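Local coordinates for IroE protein (PDB 2GZS) that hydrolyses the trilactone of enterobactin and its glucosylated derivatives, preferring the iron-free siderophores and releasing mainly linearized trimers, at residues 38-49 and 137-147. Sequence-based numbering, arbitrary orientation.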
loop_
_atom_site.group_PDB
_atom_site.type_symbol
_atom_site.label_atom_id
_atom_site.label_comp_id
_atom_site.label_asym_id
_atom_site.label_seq_id
_atom_site.Cartn_x
_atom_site.Cartn_y
_atom_site.Cartn_z
ATOM N N ALA A 38 -7.331 -21.650 0.282
ATOM C CA ALA A 38 -6.649 -20.873 -0.770
ATOM C C ALA A 38 -6.773 -21.557 -2.109
ATOM O O ALA A 38 -6.811 -22.788 -2.091
ATOM C CB ALA A 38 -5.170 -20.772 -0.451
ATOM N N PRO A 39 -6.797 -20.823 -3.205
ATOM C CA PRO A 39 -6.724 -21.508 -4.509
ATOM C C PRO A 39 -5.438 -22.309 -4.583
ATOM O O PRO A 39 -4.490 -22.057 -3.839
ATOM C CB PRO A 39 -6.688 -20.363 -5.502
ATOM C CG PRO A 39 -6.972 -19.115 -4.757
ATOM C CD PRO A 39 -6.847 -19.365 -3.293
ATOM N N ALA A 40 -5.329 -23.299 -5.518
ATOM C CA ALA A 40 -4.086 -24.061 -5.514
ATOM C C ALA A 40 -2.840 -23.239 -5.742
ATOM O O ALA A 40 -1.724 -23.426 -5.270
ATOM C CB ALA A 40 -4.192 -25.121 -6.624
ATOM N N SER A 41 -3.019 -22.140 -6.527
ATOM C CA SER A 41 -1.824 -21.316 -6.771
ATOM C C SER A 41 -1.552 -20.346 -5.600
ATOM O O SER A 41 -0.527 -19.666 -5.629
ATOM C CB SER A 41 -1.995 -20.581 -8.112
ATOM O OG SER A 41 -3.371 -20.158 -8.199
ATOM N N GLY A 42 -2.429 -20.317 -4.607
ATOM C CA GLY A 42 -2.112 -19.537 -3.394
ATOM C C GLY A 42 -3.012 -18.305 -3.265
ATOM O O GLY A 42 -3.694 -17.894 -4.186
ATOM N N TYR A 43 -2.977 -17.761 -2.029
ATOM C CA TYR A 43 -3.718 -16.531 -1.789
ATOM C C TYR A 43 -3.017 -15.309 -2.434
ATOM O O TYR A 43 -1.794 -15.301 -2.375
ATOM C CB TYR A 43 -3.826 -16.266 -0.316
ATOM C CG TYR A 43 -4.585 -17.227 0.604
ATOM C CD1 TYR A 43 -5.956 -17.335 0.495
ATOM C CD2 TYR A 43 -3.802 -17.898 1.546
ATOM C CE1 TYR A 43 -6.626 -18.222 1.366
ATOM C CE2 TYR A 43 -4.463 -18.766 2.424
ATOM C CZ TYR A 43 -5.813 -18.870 2.271
ATOM O OH TYR A 43 -6.400 -19.750 3.188
ATOM N N PRO A 44 -3.815 -14.416 -2.994
ATOM C CA PRO A 44 -3.222 -13.071 -3.279
ATOM C C PRO A 44 -2.876 -12.470 -1.936
ATOM O O PRO A 44 -3.415 -12.865 -0.906
ATOM C CB PRO A 44 -4.372 -12.306 -3.875
ATOM C CG PRO A 44 -5.441 -13.282 -4.230
ATOM C CD PRO A 44 -5.214 -14.441 -3.321
ATOM N N ILE A 45 -1.989 -11.423 -1.932
ATOM C CA ILE A 45 -1.667 -10.858 -0.632
ATOM C C ILE A 45 -1.473 -9.342 -0.796
ATOM O O ILE A 45 -0.834 -8.971 -1.794
ATOM C CB ILE A 45 -0.402 -11.511 -0.006
ATOM C CG1 ILE A 45 -0.102 -11.012 1.411
ATOM C CG2 ILE A 45 0.826 -11.403 -0.942
ATOM C CD1 ILE A 45 1.009 -11.825 2.133
ATOM N N LEU A 46 -2.043 -8.564 0.132
ATOM C CA LEU A 46 -1.934 -7.108 -0.032
ATOM C C LEU A 46 -1.291 -6.562 1.247
ATOM O O LEU A 46 -1.835 -6.771 2.329
ATOM C CB LEU A 46 -3.322 -6.542 -0.276
ATOM C CG LEU A 46 -3.301 -5.012 -0.584
ATOM C CD1 LEU A 46 -2.477 -4.605 -1.782
ATOM C CD2 LEU A 46 -4.743 -4.535 -0.731
ATOM N N TYR A 47 -0.151 -5.894 1.090
ATOM C CA TYR A 47 0.576 -5.218 2.145
ATOM C C TYR A 47 0.078 -3.761 2.236
ATOM O O TYR A 47 0.013 -3.149 1.139
ATOM C CB TYR A 47 2.083 -5.246 1.839
ATOM C CG TYR A 47 2.706 -6.632 2.070
ATOM C CD1 TYR A 47 3.378 -6.885 3.259
ATOM C CD2 TYR A 47 2.547 -7.585 1.087
ATOM C CE1 TYR A 47 3.956 -8.150 3.514
ATOM C CE2 TYR A 47 3.125 -8.834 1.347
ATOM C CZ TYR A 47 3.797 -9.073 2.511
ATOM O OH TYR A 47 4.349 -10.352 2.719
HETATM N N MSE A 48 -0.306 -3.317 3.400
HETATM C CA MSE A 48 -1.005 -2.046 3.532
HETATM C C MSE A 48 -0.340 -1.176 4.586
HETATM O O MSE A 48 -0.139 -1.573 5.723
HETATM C CB MSE A 48 -2.469 -2.344 3.977
HETATM C CG MSE A 48 -3.101 -3.273 2.881
HETATM SE SE MSE A 48 -5.029 -3.481 3.119
HETATM C CE MSE A 48 -4.373 -3.685 4.893
ATOM N N LEU A 49 0.020 0.056 4.132
ATOM C CA LEU A 49 0.612 0.965 5.116
ATOM C C LEU A 49 -0.445 1.583 6.053
ATOM O O LEU A 49 -1.650 1.368 5.912
ATOM C CB LEU A 49 1.333 2.081 4.359
ATOM C CG LEU A 49 2.416 1.624 3.363
ATOM C CD1 LEU A 49 3.281 2.846 2.954
ATOM C CD2 LEU A 49 3.247 0.445 3.669
ATOM N N ASN A 137 0.502 -20.462 1.704
ATOM C CA ASN A 137 0.544 -20.607 0.266
ATOM C C ASN A 137 0.131 -19.252 -0.369
ATOM O O ASN A 137 -1.065 -18.989 -0.404
ATOM C CB ASN A 137 -0.377 -21.703 -0.271
ATOM C CG ASN A 137 -0.230 -21.940 -1.750
ATOM O OD1 ASN A 137 0.739 -21.582 -2.439
ATOM N ND2 ASN A 137 -1.244 -22.604 -2.323
ATOM N N ILE A 138 1.162 -18.544 -0.803
ATOM C CA ILE A 138 0.953 -17.195 -1.356
ATOM C C ILE A 138 1.188 -17.220 -2.853
ATOM O O ILE A 138 2.188 -17.814 -3.283
ATOM C CB ILE A 138 1.947 -16.226 -0.696
ATOM C CG1 ILE A 138 1.733 -16.083 0.801
ATOM C CG2 ILE A 138 1.845 -14.877 -1.444
ATOM C CD1 ILE A 138 0.329 -15.630 1.151
ATOM N N ASP A 139 0.275 -16.622 -3.606
ATOM C CA ASP A 139 0.469 -16.463 -5.032
ATOM C C ASP A 139 1.366 -15.243 -5.279
ATOM O O ASP A 139 0.848 -14.106 -5.196
ATOM C CB ASP A 139 -0.839 -16.251 -5.764
ATOM C CG ASP A 139 -0.646 -16.271 -7.266
ATOM O OD1 ASP A 139 0.478 -16.107 -7.763
ATOM O OD2 ASP A 139 -1.644 -16.469 -7.977
ATOM N N ARG A 140 2.601 -15.550 -5.553
ATOM C CA ARG A 140 3.545 -14.406 -5.560
ATOM C C ARG A 140 3.256 -13.462 -6.697
ATOM O O ARG A 140 3.549 -12.258 -6.644
ATOM C CB ARG A 140 5.009 -14.867 -5.530
ATOM C CG ARG A 140 5.382 -15.389 -4.157
ATOM C CD ARG A 140 6.708 -16.137 -4.225
ATOM N NE ARG A 140 7.210 -16.507 -2.902
ATOM C CZ ARG A 140 8.408 -17.080 -2.725
ATOM N NH1 ARG A 140 9.165 -17.348 -3.786
ATOM N NH2 ARG A 140 8.829 -17.391 -1.500
ATOM N N GLN A 141 2.628 -13.942 -7.756
ATOM C CA GLN A 141 2.308 -13.024 -8.866
ATOM C C GLN A 141 1.210 -12.060 -8.482
ATOM O O GLN A 141 0.913 -11.165 -9.274
ATOM C CB GLN A 141 1.941 -13.892 -10.080
ATOM C CG GLN A 141 3.081 -14.827 -10.511
ATOM C CD GLN A 141 2.774 -15.350 -11.911
ATOM O OE1 GLN A 141 2.282 -16.464 -12.095
ATOM N NE2 GLN A 141 3.061 -14.477 -12.874
ATOM N N ARG A 142 0.563 -12.225 -7.343
ATOM C CA ARG A 142 -0.585 -11.489 -6.881
ATOM C C ARG A 142 -0.208 -10.798 -5.562
ATOM O O ARG A 142 -1.068 -10.671 -4.704
ATOM C CB ARG A 142 -1.800 -12.394 -6.645
ATOM C CG ARG A 142 -2.320 -13.057 -7.942
ATOM C CD ARG A 142 -3.353 -12.169 -8.598
ATOM N NE ARG A 142 -4.730 -12.349 -8.215
ATOM C CZ ARG A 142 -5.546 -13.351 -7.968
ATOM N NH1 ARG A 142 -5.169 -14.626 -8.039
ATOM N NH2 ARG A 142 -6.819 -13.097 -7.628
ATOM N N ARG A 143 1.039 -10.412 -5.421
ATOM C CA ARG A 143 1.480 -9.626 -4.251
ATOM C C ARG A 143 1.313 -8.139 -4.525
ATOM O O ARG A 143 1.858 -7.651 -5.513
ATOM C CB ARG A 143 2.940 -9.959 -3.951
ATOM C CG ARG A 143 3.410 -9.312 -2.650
ATOM C CD ARG A 143 4.835 -9.697 -2.429
ATOM N NE ARG A 143 5.158 -11.065 -1.940
ATOM C CZ ARG A 143 6.137 -11.779 -2.507
ATOM N NH1 ARG A 143 6.926 -11.380 -3.509
ATOM N NH2 ARG A 143 6.438 -12.991 -2.075
ATOM N N GLY A 144 0.551 -7.482 -3.648
ATOM C CA GLY A 144 0.304 -6.025 -3.897
ATOM C C GLY A 144 0.683 -5.236 -2.661
ATOM O O GLY A 144 0.927 -5.684 -1.571
ATOM N N LEU A 145 0.799 -3.896 -2.933
ATOM C CA LEU A 145 1.195 -2.887 -1.938
ATOM C C LEU A 145 0.206 -1.720 -2.025
ATOM O O LEU A 145 -0.025 -1.280 -3.164
ATOM C CB LEU A 145 2.638 -2.441 -2.253
ATOM C CG LEU A 145 3.129 -1.287 -1.286
ATOM C CD1 LEU A 145 3.336 -1.819 0.115
ATOM C CD2 LEU A 145 4.438 -0.775 -1.865
ATOM N N TRP A 146 -0.298 -1.222 -0.934
ATOM C CA TRP A 146 -1.209 -0.065 -0.906
ATOM C C TRP A 146 -0.742 0.910 0.156
ATOM O O TRP A 146 -0.312 0.567 1.244
ATOM C CB TRP A 146 -2.661 -0.572 -0.519
ATOM C CG TRP A 146 -3.621 0.594 -0.289
ATOM C CD1 TRP A 146 -4.413 1.207 -1.249
ATOM C CD2 TRP A 146 -3.864 1.270 0.967
ATOM N NE1 TRP A 146 -5.104 2.217 -0.612
ATOM C CE2 TRP A 146 -4.827 2.301 0.703
ATOM C CE3 TRP A 146 -3.357 1.101 2.275
ATOM C CZ2 TRP A 146 -5.285 3.152 1.739
ATOM C CZ3 TRP A 146 -3.831 1.965 3.306
ATOM C CH2 TRP A 146 -4.779 2.951 2.988
ATOM N N GLY A 147 -0.969 2.220 -0.201
ATOM C CA GLY A 147 -0.788 3.287 0.789
ATOM C C GLY A 147 -1.502 4.568 0.343
ATOM O O GLY A 147 -1.748 4.708 -0.844
HETATM O O HOH W 1 -3.914 -17.404 -6.872
HETATM O O HOH W 2 1.480 -19.309 -7.338
HETATM O O HOH W 3 2.245 -20.270 -5.191
#
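Ile45 N donates to Arg142 O (3.0 Å), and from there strand 43-48 runs parallel to strand 143-147, with Gly144 N bonded to Ile45 O, Tyr47 N to Gly144 O, Trp146 N to Tyr47 O and Leu49 N to Trp146 O. With its CG1 anti to the backbone N (chi1 -176°), Ile45 leaves CG2 wedged between Ile138 CG2 and Arg143 CG, each 3.7 Å from it. Arg143 continues past the Tyr47 ring, its CG 4.0 Å from CE2; Arg143 NH2 forms a salt bridge with Glu133 OE1, while Tyr47 OH hydrogen-bonds to OE2 of the same carboxylate. On the other side of the sheet Leu46 CD1 lies 3.3 Å from Gly144 C, where a side chain on the glycine would be tight, while Met48 CB rests by CE3 of Trp146, whose ring meets Phe251 edge-to-face.

These are central strands of the alpha/beta-hydrolase sheet, and Gly147 opens the GxSxG nucleophile elbow that carries the active-site Ser149.

At the other end, Tyr43 is bonded through N to Asn137 O and through O to Asp139 N (2.7 Å). Gly42 CA lies over one face of the Asn137 amide, whose ND2 donates in the amide plane to Ala40 O (3.1 Å). Pro44 CG sits 3.6 Å above the centre of the Arg142 guanidinium. Asp139 OD1 closes an Asx turn by accepting from Gln141 N, and OD2 holds a water (2.7 Å) shared with Ser41 OG and Gly42 O. With an alanine at Asp139, that water would probably lose its carboxylate anchor and Gln141 N its side-chain acceptor, leaving the 140-142 corner to its backbone turn bonds.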